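Local coordinates for protein RNase NGR3 (Nicotiana glutinosa, PDB 1VD3) that probably cleaves RNA as a member of the RNase T2 family, and binds the nucleotide 2'-UMP in its active-site pocket, at residues Trp80-Cys85 with Val91-His96; Lys149-Glu152 with Ser158-Ile161; Trp46-Tyr49 with Lys53-Gln56. All coordinates share one frame; numbering follows the deposited sequence.

In the fold
Of the three contacts, two line the nucleotide site of RNase NGR3, and the third packs a helix on the sheet elsewhere. Along the chain they come in series: contact 3 first, at the end of strand 41-48 and in the loop after it, then contact 1, which joins the loop after helix 73-79 to helix 91-102, and last contact 2, which sets helix 144-155 on strand 160-165. Contacts 1 and 3 have centres about 20 Å apart, and both reach the bound 2'-UMP, one at its phosphate and the other at its base. Contact 2, about 26 Å and 22 Å from them by centres, shares the antiparallel sheet with contact 3 and lies across the chain's centre from contact 1.

Contact 1. Residues Trp80-Cys85 with Val91-His96; sequences WPSLAC and VRFWSH. With U2P (phosphoric acid mono-[2-(2,4-dioxo-3,4-dihydro-2H-pyrimidin-1-yl)-4-hydroxy-5-hydroxymethyl-tetrahydro-furan-3-yl] ester), chain B.
Trp94 NE1 donates a short hydrogen bond to the main-chain O of Trp80, 2.6 Å away; it bends to 146° at the hydrogen but keeps to the carbonyl plane. The same indole edge points at one face of Trp80 in an edge-to-face pair whose five-membered ring planes stand 75° apart, with Trp94 NE1 3.4 Å from Trp80 CG. Phe93, one residue earlier on helix 91-102, comes to the edge of the Trp80 indole, placing CE2 3.3 Å from Trp80 NE1. Its CG lies trans to the backbone N (chi1 -177°), which sends the ring out toward Trp80. At the root of the side chain, Phe93 CB lies 3.9 Å from Ser82 CB. Phe113 meets Trp80 too, and Trp80 NE1 makes a weak hydrogen bond to His43 O. Putting an alanine at Trp80 would probably open a gap over the Trp94 edge, free Phe93 to turn and leave His43 O without this weak bond. One turn along the helix, His96 NE2 hydrogen-bonds U2P O1P, though the modelled separation is doubtfully short. The chemistry thus implies an aromatic cluster, pinned by one buried polar bond, that fastens the loop to the helix from which His96 meets the nucleotide's phosphate.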
ATOM      1  N   TRP A  80       3.869  -8.111  -1.248  1.00 16.03           N
ATOM      2  CA  TRP A  80       3.680  -7.164  -2.346  1.00 17.17           C
ATOM      3  C   TRP A  80       3.181  -7.920  -3.576  1.00 17.17           C
ATOM      4  O   TRP A  80       3.730  -7.791  -4.674  1.00 15.43           O
ATOM      5  CB  TRP A  80       5.010  -6.487  -2.673  1.00 16.27           C
ATOM      6  CG  TRP A  80       4.880  -5.220  -3.462  1.00 16.23           C
ATOM      7  CD1 TRP A  80       3.870  -4.878  -4.318  1.00 16.76           C
ATOM      8  CD2 TRP A  80       5.807  -4.131  -3.475  1.00 15.60           C
ATOM      9  NE1 TRP A  80       4.114  -3.634  -4.861  1.00 17.19           N
ATOM     10  CE2 TRP A  80       5.296  -3.157  -4.362  1.00 13.27           C
ATOM     11  CE3 TRP A  80       7.024  -3.883  -2.823  1.00 17.25           C
ATOM     12  CZ2 TRP A  80       5.963  -1.951  -4.614  1.00 15.87           C
ATOM     13  CZ3 TRP A  80       7.688  -2.684  -3.075  1.00 15.91           C
ATOM     14  CH2 TRP A  80       7.152  -1.734  -3.965  1.00 16.32           C
ATOM     15  N   PRO A  81       2.117  -8.714  -3.411  1.00 19.41           N
ATOM     16  CA  PRO A  81       1.567  -9.488  -4.523  1.00 19.06           C
ATOM     17  C   PRO A  81       0.813  -8.664  -5.556  1.00 19.93           C
ATOM     18  O   PRO A  81       0.394  -7.537  -5.290  1.00 17.56           O
ATOM     19  CB  PRO A  81       0.640 -10.461  -3.816  1.00 20.73           C
ATOM     20  CG  PRO A  81       0.051  -9.589  -2.746  1.00 19.93           C
ATOM     21  CD  PRO A  81       1.275  -8.867  -2.207  1.00 19.09           C
ATOM     22  N   SER A  82       0.666  -9.229  -6.748  1.00 18.71           N
ATOM     23  CA  SER A  82      -0.110  -8.585  -7.795  1.00 19.37           C
ATOM     24  C   SER A  82      -1.424  -9.353  -7.809  1.00 19.87           C
ATOM     25  O   SER A  82      -1.425 -10.578  -7.901  1.00 21.31           O
ATOM     26  CB  SER A  82       0.564  -8.718  -9.158  1.00 22.05           C
ATOM     27  OG  SER A  82      -0.301  -8.232 -10.170  1.00 23.26           O
ATOM     28  N   LEU A  83      -2.540  -8.644  -7.700  1.00 19.60           N
ATOM     29  CA  LEU A  83      -3.844  -9.293  -7.699  1.00 21.99           C
ATOM     30  C   LEU A  83      -4.531  -9.136  -9.048  1.00 22.82           C
ATOM     31  O   LEU A  83      -5.688  -9.515  -9.215  1.00 22.01           O
ATOM     32  CB  LEU A  83      -4.724  -8.700  -6.600  1.00 22.03           C
ATOM     33  CG  LEU A  83      -4.169  -8.814  -5.178  1.00 24.42           C
ATOM     34  CD1 LEU A  83      -5.165  -8.212  -4.187  1.00 23.41           C
ATOM     35  CD2 LEU A  83      -3.896 -10.270  -4.850  1.00 24.82           C
ATOM     36  N   ALA A  84      -3.813  -8.579 -10.014  1.00 24.09           N
ATOM     37  CA  ALA A  84      -4.376  -8.383 -11.340  1.00 26.96           C
ATOM     38  C   ALA A  84      -4.426  -9.699 -12.107  1.00 27.68           C
ATOM     39  O   ALA A  84      -3.721 -10.652 -11.780  1.00 28.09           O
ATOM     40  CB  ALA A  84      -3.557  -7.358 -12.108  1.00 27.65           C
ATOM     41  N   CYS A  85      -5.275  -9.741 -13.126  1.00 30.14           N
ATOM     42  CA  CYS A  85      -5.423 -10.928 -13.953  1.00 30.32           C
ATOM     43  C   CYS A  85      -4.720 -10.747 -15.291  1.00 29.41           C
ATOM     44  O   CYS A  85      -4.694  -9.647 -15.847  1.00 30.79           O
ATOM     45  CB  CYS A  85      -6.900 -11.222 -14.200  1.00 30.54           C
ATOM     46  SG  CYS A  85      -7.850 -11.732 -12.734  1.00 33.25           S
ATOM     47  N   VAL A  91       6.367  -9.917 -10.687  1.00 23.69           N
ATOM     48  CA  VAL A  91       7.491  -9.217 -11.300  1.00 25.12           C
ATOM     49  C   VAL A  91       7.070  -8.053 -12.187  1.00 25.48           C
ATOM     50  O   VAL A  91       7.722  -7.008 -12.191  1.00 23.34           O
ATOM     51  CB  VAL A  91       8.371 -10.184 -12.119  1.00 24.83           C
ATOM     52  CG1 VAL A  91       9.500  -9.421 -12.799  1.00 26.92           C
ATOM     53  CG2 VAL A  91       8.940 -11.255 -11.202  1.00 26.51           C
ATOM     54  N   ARG A  92       5.992  -8.228 -12.945  1.00 25.99           N
ATOM     55  CA  ARG A  92       5.512  -7.159 -13.816  1.00 27.86           C
ATOM     56  C   ARG A  92       5.111  -5.957 -12.973  1.00 25.47           C
ATOM     57  O   ARG A  92       5.465  -4.818 -13.282  1.00 22.56           O
ATOM     58  CB  ARG A  92       4.298  -7.618 -14.637  1.00 31.45           C
ATOM     59  CG  ARG A  92       3.645  -6.480 -15.419  1.00 40.47           C
ATOM     60  CD  ARG A  92       2.344  -6.886 -16.107  1.00 47.04           C
ATOM     61  NE  ARG A  92       2.560  -7.750 -17.266  1.00 52.68           N
ATOM     62  CZ  ARG A  92       1.592  -8.145 -18.090  1.00 56.63           C
ATOM     63  NH1 ARG A  92       0.341  -7.755 -17.883  1.00 56.64           N
ATOM     64  NH2 ARG A  92       1.873  -8.934 -19.121  1.00 58.17           N
ATOM     65  N   PHE A  93       4.361  -6.225 -11.910  1.00 19.85           N
ATOM     66  CA  PHE A  93       3.893  -5.181 -11.010  1.00 19.92           C
ATOM     67  C   PHE A  93       5.069  -4.481 -10.328  1.00 17.85           C
ATOM     68  O   PHE A  93       5.093  -3.254 -10.222  1.00 15.75           O
ATOM     69  CB  PHE A  93       2.947  -5.794  -9.974  1.00 17.96           C
ATOM     70  CG  PHE A  93       2.344  -4.796  -9.024  1.00 21.38           C
ATOM     71  CD1 PHE A  93       1.985  -3.522  -9.456  1.00 19.65           C
ATOM     72  CD2 PHE A  93       2.089  -5.151  -7.703  1.00 19.96           C
ATOM     73  CE1 PHE A  93       1.378  -2.614  -8.581  1.00 18.96           C
ATOM     74  CE2 PHE A  93       1.485  -4.253  -6.823  1.00 21.87           C
ATOM     75  CZ  PHE A  93       1.128  -2.981  -7.265  1.00 19.91           C
ATOM     76  N   TRP A  94       6.049  -5.257  -9.879  1.00 17.53           N
ATOM     77  CA  TRP A  94       7.217  -4.675  -9.223  1.00 19.59           C
ATOM     78  C   TRP A  94       8.030  -3.872 -10.224  1.00 18.88           C
ATOM     79  O   TRP A  94       8.597  -2.832  -9.889  1.00 16.69           O
ATOM     80  CB  TRP A  94       8.097  -5.764  -8.603  1.00 17.14           C
ATOM     81  CG  TRP A  94       7.373  -6.596  -7.594  1.00 18.13           C
ATOM     82  CD1 TRP A  94       6.407  -6.173  -6.725  1.00 16.08           C
ATOM     83  CD2 TRP A  94       7.549  -7.995  -7.349  1.00 18.88           C
ATOM     84  NE1 TRP A  94       5.966  -7.222  -5.959  1.00 16.71           N
ATOM     85  CE2 TRP A  94       6.650  -8.353  -6.320  1.00 18.69           C
ATOM     86  CE3 TRP A  94       8.381  -8.982  -7.896  1.00 22.40           C
ATOM     87  CZ2 TRP A  94       6.555  -9.657  -5.829  1.00 19.60           C
ATOM     88  CZ3 TRP A  94       8.287 -10.279  -7.407  1.00 21.29           C
ATOM     89  CH2 TRP A  94       7.379 -10.604  -6.383  1.00 21.65           C
ATOM     90  N   SER A  95       8.093  -4.362 -11.457  1.00 18.35           N
ATOM     91  CA  SER A  95       8.831  -3.661 -12.494  1.00 19.68           C
ATOM     92  C   SER A  95       8.149  -2.323 -12.743  1.00 18.94           C
ATOM     93  O   SER A  95       8.804  -1.284 -12.837  1.00 17.68           O
ATOM     94  CB  SER A  95       8.846  -4.479 -13.783  1.00 21.28           C
ATOM     95  OG  SER A  95       9.447  -3.743 -14.831  1.00 27.62           O
ATOM     96  N   HIS A  96       6.825  -2.365 -12.846  1.00 16.69           N
ATOM     97  CA  HIS A  96       6.024  -1.175 -13.078  1.00 16.72           C
ATOM     98  C   HIS A  96       6.216  -0.125 -11.986  1.00 13.65           C
ATOM     99  O   HIS A  96       6.419   1.049 -12.281  1.00 14.22           O
ATOM    100  CB  HIS A  96       4.544  -1.549 -13.158  1.00 16.81           C
ATOM    101  CG  HIS A  96       3.624  -0.371 -13.083  1.00 19.34           C
ATOM    102  ND1 HIS A  96       3.524   0.561 -14.094  1.00 20.31           N
ATOM    103  CD2 HIS A  96       2.779   0.039 -12.108  1.00 18.97           C
ATOM    104  CE1 HIS A  96       2.657   1.495 -13.746  1.00 19.59           C
ATOM    105  NE2 HIS A  96       2.190   1.200 -12.544  1.00 18.92           N
TER
HETATM  106  O5' U2P B 214      -5.983   5.175  -8.525  1.00 47.66           O
HETATM  107  C5' U2P B 214      -4.983   6.098  -9.023  1.00 37.50           C
HETATM  108  C4' U2P B 214      -3.753   5.323  -9.515  1.00 34.84           C
HETATM  109  O4' U2P B 214      -2.715   6.297 -10.003  1.00 32.96           O
HETATM  110  C1' U2P B 214      -1.373   6.257  -9.292  1.00 31.77           C
HETATM  111  N1  U2P B 214      -0.974   7.507  -8.509  1.00 28.14           N
HETATM  112  C6  U2P B 214      -2.019   8.117  -7.858  1.00 24.92           C
HETATM  113  C5  U2P B 214      -1.817   9.140  -6.893  1.00 27.00           C
HETATM  114  C4  U2P B 214      -0.429   9.582  -6.629  1.00 24.74           C
HETATM  115  O4  U2P B 214      -0.155  10.385  -5.743  1.00 24.13           O
HETATM  116  N3  U2P B 214       0.575   9.009  -7.470  1.00 23.63           N
HETATM  117  C2  U2P B 214       0.375   7.995  -8.438  1.00 23.96           C
HETATM  118  O2  U2P B 214       1.302   7.608  -9.120  1.00 28.27           O
HETATM  119  C2' U2P B 214      -1.469   4.863  -8.634  1.00 32.50           C
HETATM  120  O2' U2P B 214      -1.080   3.789  -9.542  1.00 32.98           O
HETATM  121  P   U2P B 214       0.380   3.348  -9.928  1.00 21.39           P
HETATM  122  O1P U2P B 214       0.864   2.439 -10.935  1.00 27.21           O
HETATM  123  O2P U2P B 214       1.308   4.499  -9.702  1.00 29.26           O
HETATM  124  O3P U2P B 214       0.688   2.484  -8.802  1.00 25.63           O
HETATM  125  C3' U2P B 214      -2.968   4.673  -8.350  1.00 32.12           C
HETATM  126  O3' U2P B 214      -3.245   3.225  -8.294  1.00 31.16           O

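Contact 2. Residues Lys149-Glu152 with Ser158-Ile161; sequences KAIE and SPYI
Ile151 and Pro159 carry the apolar half of this contact. The methyl CG2 of Ile151 lies against the proline ring, 3.6 Å from Pro159 CG, and the branch point follows it in, with Ile151 CB 3.8 Å from Pro159 CG. The two side chains meet at a slant, and the isoleucine centres on CG, the tip of the ring. With CG1 trans to the carbonyl carbon (chi1 -67°), Ile151 spreads its branches: CG2 makes the closer proline contact, while the other arm passes near the ring as well and ends at CD1, 4.2 Å from Ile161 CD1.

The second half lies one residue on along the helix. Glu152 stretches out an extended chain beside Ser158, bringing OE2 to 3.1 Å from Ser158 CB, a tight approach to carbon. The serine hydroxyl stands farther off, with Ser158 OG 3.8 Å from Glu152 OE2. Behind this pair, the helix backbone itself reaches the proline, Glu152 N being 4.1 Å from Pro159 CD.

A second shell sets these groups in place. Leu125 and Leu129 of helix 125-131 touch Ile151, while Val176 and Leu178 of strand 171-181 touch Pro159. Ile161 packs on Leu144 and Lys148 of the same helix as Ile151, and on Ile173 and Val176 of the sheet. Between the two packed residues, Tyr160 makes backbone hydrogen bonds to Tyr177, which tie strand 160-165 into the sheet.

Helix 144-155 is therefore laid over the start of its following strand by a short connection. What binds the two segments here is chiefly van der Waals contact between branched aliphatic groups and a proline ring, with a carboxylate alongside the serine; shape rather than hydrogen-bond direction sets how they fit.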
ATOM      1  N   LYS A 149      -7.740   6.252  14.141  1.00 22.54           N
ATOM      2  CA  LYS A 149      -7.081   6.465  15.425  1.00 23.01           C
ATOM      3  C   LYS A 149      -6.225   5.278  15.836  1.00 22.93           C
ATOM      4  O   LYS A 149      -5.141   5.451  16.398  1.00 24.65           O
ATOM      5  CB  LYS A 149      -8.110   6.752  16.520  1.00 25.38           C
ATOM      6  CG  LYS A 149      -8.826   8.083  16.373  1.00 28.51           C
ATOM      7  CD  LYS A 149      -9.691   8.361  17.598  1.00 36.86           C
ATOM      8  CE  LYS A 149     -10.464   9.661  17.457  1.00 39.29           C
ATOM      9  NZ  LYS A 149     -11.426   9.608  16.320  1.00 45.08           N
ATOM     10  N   ALA A 150      -6.710   4.074  15.557  1.00 21.23           N
ATOM     11  CA  ALA A 150      -5.973   2.867  15.906  1.00 22.50           C
ATOM     12  C   ALA A 150      -4.639   2.820  15.167  1.00 24.16           C
ATOM     13  O   ALA A 150      -3.609   2.453  15.739  1.00 23.10           O
ATOM     14  CB  ALA A 150      -6.799   1.636  15.574  1.00 20.41           C
ATOM     15  N   ILE A 151      -4.660   3.179  13.890  1.00 21.40           N
ATOM     16  CA  ILE A 151      -3.438   3.182  13.094  1.00 21.52           C
ATOM     17  C   ILE A 151      -2.542   4.319  13.578  1.00 22.28           C
ATOM     18  O   ILE A 151      -1.329   4.158  13.727  1.00 22.64           O
ATOM     19  CB  ILE A 151      -3.751   3.381  11.589  1.00 18.75           C
ATOM     20  CG1 ILE A 151      -4.505   2.159  11.057  1.00 19.08           C
ATOM     21  CG2 ILE A 151      -2.458   3.609  10.810  1.00 20.21           C
ATOM     22  CD1 ILE A 151      -4.995   2.286   9.638  1.00 21.10           C
ATOM     23  N   GLU A 152      -3.157   5.467  13.831  1.00 22.69           N
ATOM     24  CA  GLU A 152      -2.437   6.643  14.290  1.00 28.23           C
ATOM     25  C   GLU A 152      -1.676   6.375  15.586  1.00 31.72           C
ATOM     26  O   GLU A 152      -0.531   6.795  15.734  1.00 30.92           O
ATOM     27  CB  GLU A 152      -3.419   7.803  14.472  1.00 30.76           C
ATOM     28  CG  GLU A 152      -2.788   9.115  14.878  1.00 36.51           C
ATOM     29  CD  GLU A 152      -3.763  10.272  14.770  1.00 41.67           C
ATOM     30  OE1 GLU A 152      -4.891  10.153  15.296  1.00 42.82           O
ATOM     31  OE2 GLU A 152      -3.403  11.300  14.162  1.00 45.63           O
ATOM     32  N   SER A 158      -1.187  10.211  11.488  1.00 20.10           N
ATOM     33  CA  SER A 158      -2.499   9.873  10.958  1.00 22.60           C
ATOM     34  C   SER A 158      -2.457   9.401   9.508  1.00 21.24           C
ATOM     35  O   SER A 158      -1.822  10.018   8.647  1.00 20.47           O
ATOM     36  CB  SER A 158      -3.451  11.066  11.092  1.00 24.82           C
ATOM     37  OG  SER A 158      -2.925  12.217  10.462  1.00 35.57           O
ATOM     38  N   PRO A 159      -3.127   8.277   9.224  1.00 20.28           N
ATOM     39  CA  PRO A 159      -3.160   7.735   7.866  1.00 18.86           C
ATOM     40  C   PRO A 159      -4.320   8.348   7.093  1.00 18.58           C
ATOM     41  O   PRO A 159      -5.187   9.006   7.674  1.00 19.17           O
ATOM     42  CB  PRO A 159      -3.390   6.252   8.107  1.00 20.44           C
ATOM     43  CG  PRO A 159      -4.347   6.280   9.257  1.00 18.11           C
ATOM     44  CD  PRO A 159      -3.715   7.316  10.178  1.00 18.81           C
ATOM     45  N   TYR A 160      -4.312   8.145   5.782  1.00 16.00           N
ATOM     46  CA  TYR A 160      -5.394   8.604   4.921  1.00 14.57           C
ATOM     47  C   TYR A 160      -6.003   7.293   4.446  1.00 16.31           C
ATOM     48  O   TYR A 160      -5.281   6.413   3.977  1.00 17.27           O
ATOM     49  CB  TYR A 160      -4.860   9.383   3.723  1.00 17.10           C
ATOM     50  CG  TYR A 160      -5.888   9.568   2.626  1.00 14.87           C
ATOM     51  CD1 TYR A 160      -6.878  10.545   2.721  1.00 16.07           C
ATOM     52  CD2 TYR A 160      -5.879   8.748   1.499  1.00 16.82           C
ATOM     53  CE1 TYR A 160      -7.835  10.701   1.713  1.00 20.08           C
ATOM     54  CE2 TYR A 160      -6.826   8.892   0.492  1.00 14.00           C
ATOM     55  CZ  TYR A 160      -7.798   9.870   0.602  1.00 19.51           C
ATOM     56  OH  TYR A 160      -8.715  10.019  -0.405  1.00 21.22           O
ATOM     57  N   ILE A 161      -7.317   7.154   4.574  1.00 14.62           N
ATOM     58  CA  ILE A 161      -7.979   5.921   4.168  1.00 15.73           C
ATOM     59  C   ILE A 161      -8.739   6.068   2.860  1.00 16.51           C
ATOM     60  O   ILE A 161      -9.550   6.980   2.699  1.00 15.83           O
ATOM     61  CB  ILE A 161      -8.998   5.439   5.231  1.00 13.74           C
ATOM     62  CG1 ILE A 161      -8.332   5.335   6.608  1.00 17.34           C
ATOM     63  CG2 ILE A 161      -9.580   4.101   4.816  1.00 14.61           C
ATOM     64  CD1 ILE A 161      -7.206   4.331   6.685  1.00 16.08           C
TER

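Contact 3. Residues Trp46-Tyr49 with Lys53-Gln56; sequences WPNY and KWPQ. With U2P (phosphoric acid mono-[2-(2,4-dioxo-3,4-dihydro-2H-pyrimidin-1-yl)-4-hydroxy-5-hydroxymethyl-tetrahydro-furan-3-yl] ester), chain B.
Tyr49 and Lys53 are joined through the main chain: Tyr49 N donates to Lys53 O at 2.9 Å, tilted 18° from the carbonyl plane. A water adds a second link, donating to Pro47 O and, at 2.6 Å, to Pro55 O. Within 53-56, Trp54 NE1 gives its hydrogen to a lone pair of Gln56 OE1, 3.0 Å away, and so fixes one edge of the indole.

Apolar contact centres on Tyr49 and Pro55. The proline CD lies over one face of the phenol ring in a CH-pi contact, 3.8 Å from the Tyr49 centroid and 18° off the normal, while CB of Pro55 comes 3.5 Å from Tyr49 OH. Pro47 CB adds a looser contact, 4.2 Å from Pro55 CG.

Stacking involves the nucleotide. Trp54 holds CG between its backbone N and carbonyl carbon (chi1 65°), and its indole stacks on one face of the uracil, with U2P N3 over the ring centre, 3.3 Å from the Trp54 plane. Trp46 covers the opposite face of the base, its CE3 3.5 Å from U2P N3, and its own NE1 bonds to Glu97. With Asn48, these two tryptophans form the aromatic base-binding pocket of this T2-family ribonuclease, which also receives AMP and GMP.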
ATOM      1  N   TRP A  46       5.626   5.862  -3.239  1.00 11.59           N
ATOM      2  CA  TRP A  46       5.629   6.915  -4.248  1.00 11.97           C
ATOM      3  C   TRP A  46       6.215   8.285  -3.925  1.00 14.12           C
ATOM      4  O   TRP A  46       5.750   8.966  -3.017  1.00 13.93           O
ATOM      5  CB  TRP A  46       4.202   7.182  -4.744  1.00 11.80           C
ATOM      6  CG  TRP A  46       3.347   5.998  -5.075  1.00 11.58           C
ATOM      7  CD1 TRP A  46       3.750   4.783  -5.556  1.00 13.56           C
ATOM      8  CD2 TRP A  46       1.914   5.962  -5.047  1.00 15.46           C
ATOM      9  NE1 TRP A  46       2.651   3.996  -5.838  1.00 14.55           N
ATOM     10  CE2 TRP A  46       1.514   4.697  -5.532  1.00 14.61           C
ATOM     11  CE3 TRP A  46       0.929   6.882  -4.660  1.00 15.95           C
ATOM     12  CZ2 TRP A  46       0.168   4.327  -5.638  1.00 16.98           C
ATOM     13  CZ3 TRP A  46      -0.415   6.512  -4.768  1.00 14.43           C
ATOM     14  CH2 TRP A  46      -0.778   5.249  -5.253  1.00 16.55           C
ATOM     15  N   PRO A  47       7.239   8.706  -4.681  1.00 14.17           N
ATOM     16  CA  PRO A  47       7.846  10.021  -4.458  1.00 12.30           C
ATOM     17  C   PRO A  47       6.748  11.021  -4.850  1.00 15.00           C
ATOM     18  O   PRO A  47       6.097  10.840  -5.881  1.00 15.13           O
ATOM     19  CB  PRO A  47       9.007  10.033  -5.448  1.00 14.45           C
ATOM     20  CG  PRO A  47       9.404   8.580  -5.518  1.00 16.18           C
ATOM     21  CD  PRO A  47       8.065   7.887  -5.586  1.00 14.75           C
ATOM     22  N   ASN A  48       6.532  12.055  -4.043  1.00 14.39           N
ATOM     23  CA  ASN A  48       5.478  13.034  -4.328  1.00 16.13           C
ATOM     24  C   ASN A  48       5.922  14.470  -4.036  1.00 17.42           C
ATOM     25  O   ASN A  48       6.925  14.695  -3.354  1.00 13.68           O
ATOM     26  CB  ASN A  48       4.241  12.702  -3.478  1.00 18.96           C
ATOM     27  CG  ASN A  48       2.940  13.172  -4.106  1.00 28.45           C
ATOM     28  OD1 ASN A  48       2.618  14.363  -4.095  1.00 36.28           O
ATOM     29  ND2 ASN A  48       2.177  12.232  -4.658  1.00 18.29           N
ATOM     30  N   TYR A  49       5.163  15.431  -4.563  1.00 15.72           N
ATOM     31  CA  TYR A  49       5.423  16.856  -4.345  1.00 17.11           C
ATOM     32  C   TYR A  49       4.339  17.375  -3.407  1.00 17.29           C
ATOM     33  O   TYR A  49       3.235  16.839  -3.368  1.00 17.41           O
ATOM     34  CB  TYR A  49       5.320  17.643  -5.654  1.00 15.92           C
ATOM     35  CG  TYR A  49       6.361  17.314  -6.693  1.00 17.20           C
ATOM     36  CD1 TYR A  49       6.014  17.248  -8.042  1.00 15.97           C
ATOM     37  CD2 TYR A  49       7.697  17.119  -6.344  1.00 20.37           C
ATOM     38  CE1 TYR A  49       6.968  16.998  -9.019  1.00 19.30           C
ATOM     39  CE2 TYR A  49       8.664  16.869  -7.317  1.00 21.12           C
ATOM     40  CZ  TYR A  49       8.288  16.810  -8.654  1.00 22.42           C
ATOM     41  OH  TYR A  49       9.230  16.561  -9.623  1.00 24.63           O
ATOM     42  N   LYS A  53       1.194  17.170  -7.122  1.00 22.46           N
ATOM     43  CA  LYS A  53       1.689  16.505  -8.319  1.00 22.72           C
ATOM     44  C   LYS A  53       2.840  15.599  -7.902  1.00 20.38           C
ATOM     45  O   LYS A  53       3.174  15.519  -6.718  1.00 21.02           O
ATOM     46  CB  LYS A  53       2.178  17.536  -9.335  1.00 24.68           C
ATOM     47  CG  LYS A  53       1.095  18.497  -9.808  1.00 29.95           C
ATOM     48  CD  LYS A  53       1.677  19.580 -10.702  1.00 32.64           C
ATOM     49  CE  LYS A  53       0.630  20.622 -11.057  1.00 35.83           C
ATOM     50  NZ  LYS A  53       1.225  21.768 -11.802  1.00 36.22           N
ATOM     51  N   TRP A  54       3.449  14.917  -8.862  1.00 19.24           N
ATOM     52  CA  TRP A  54       4.555  14.027  -8.538  1.00 17.53           C
ATOM     53  C   TRP A  54       5.366  13.669  -9.766  1.00 20.28           C
ATOM     54  O   TRP A  54       4.885  13.762 -10.901  1.00 17.80           O
ATOM     55  CB  TRP A  54       4.020  12.735  -7.913  1.00 17.91           C
ATOM     56  CG  TRP A  54       3.183  11.932  -8.868  1.00 18.70           C
ATOM     57  CD1 TRP A  54       3.627  11.069  -9.830  1.00 17.93           C
ATOM     58  CD2 TRP A  54       1.756  11.974  -8.994  1.00 18.83           C
ATOM     59  NE1 TRP A  54       2.564  10.573 -10.549  1.00 20.84           N
ATOM     60  CE2 TRP A  54       1.405  11.114 -10.059  1.00 21.17           C
ATOM     61  CE3 TRP A  54       0.742  12.661  -8.315  1.00 21.42           C
ATOM     62  CZ2 TRP A  54       0.076  10.919 -10.456  1.00 23.08           C
ATOM     63  CZ3 TRP A  54      -0.576  12.469  -8.708  1.00 21.00           C
ATOM     64  CH2 TRP A  54      -0.896  11.605  -9.772  1.00 25.88           C
ATOM     65  N   PRO A  55       6.621  13.258  -9.553  1.00 18.75           N
ATOM     66  CA  PRO A  55       7.480  12.872 -10.668  1.00 20.01           C
ATOM     67  C   PRO A  55       7.186  11.393 -10.934  1.00 24.06           C
ATOM     68  O   PRO A  55       6.792  10.660 -10.020  1.00 18.93           O
ATOM     69  CB  PRO A  55       8.875  13.086 -10.101  1.00 21.08           C
ATOM     70  CG  PRO A  55       8.699  12.639  -8.677  1.00 17.06           C
ATOM     71  CD  PRO A  55       7.387  13.311  -8.293  1.00 18.35           C
ATOM     72  N   GLN A  56       7.338  10.959 -12.179  1.00 23.00           N
ATOM     73  CA  GLN A  56       7.114   9.558 -12.509  1.00 24.11           C
ATOM     74  C   GLN A  56       7.896   9.205 -13.760  1.00 24.16           C
ATOM     75  O   GLN A  56       8.145  10.069 -14.603  1.00 23.80           O
ATOM     76  CB  GLN A  56       5.621   9.263 -12.705  1.00 24.94           C
ATOM     77  CG  GLN A  56       4.967   9.936 -13.900  1.00 26.81           C
ATOM     78  CD  GLN A  56       3.578   9.392 -14.163  1.00 30.20           C
ATOM     79  OE1 GLN A  56       2.709   9.435 -13.292  1.00 30.95           O
ATOM     80  NE2 GLN A  56       3.362   8.868 -15.364  1.00 30.40           N
TER
HETATM   81  O5' U2P B 214      -5.983   5.175  -8.525  1.00 47.66           O
HETATM   82  C5' U2P B 214      -4.983   6.098  -9.023  1.00 37.50           C
HETATM   83  C4' U2P B 214      -3.753   5.323  -9.515  1.00 34.84           C
HETATM   84  O4' U2P B 214      -2.715   6.297 -10.003  1.00 32.96           O
HETATM   85  C1' U2P B 214      -1.373   6.257  -9.292  1.00 31.77           C
HETATM   86  N1  U2P B 214      -0.974   7.507  -8.509  1.00 28.14           N
HETATM   87  C6  U2P B 214      -2.019   8.117  -7.858  1.00 24.92           C
HETATM   88  C5  U2P B 214      -1.817   9.140  -6.893  1.00 27.00           C
HETATM   89  C4  U2P B 214      -0.429   9.582  -6.629  1.00 24.74           C
HETATM   90  O4  U2P B 214      -0.155  10.385  -5.743  1.00 24.13           O
HETATM   91  N3  U2P B 214       0.575   9.009  -7.470  1.00 23.63           N
HETATM   92  C2  U2P B 214       0.375   7.995  -8.438  1.00 23.96           C
HETATM   93  O2  U2P B 214       1.302   7.608  -9.120  1.00 28.27           O
HETATM   94  C2' U2P B 214      -1.469   4.863  -8.634  1.00 32.50           C
HETATM   95  O2' U2P B 214      -1.080   3.789  -9.542  1.00 32.98           O
HETATM   96  P   U2P B 214       0.380   3.348  -9.928  1.00 21.39           P
HETATM   97  O1P U2P B 214       0.864   2.439 -10.935  1.00 27.21           O
HETATM   98  O2P U2P B 214       1.308   4.499  -9.702  1.00 29.26           O
HETATM   99  O3P U2P B 214       0.688   2.484  -8.802  1.00 25.63           O
HETATM  100  C3' U2P B 214      -2.968   4.673  -8.350  1.00 32.12           C
HETATM  101  O3' U2P B 214      -3.245   3.225  -8.294  1.00 31.16           O
HETATM  102  O   HOH W   1       6.440   9.042  -7.959  1.00 15.25           O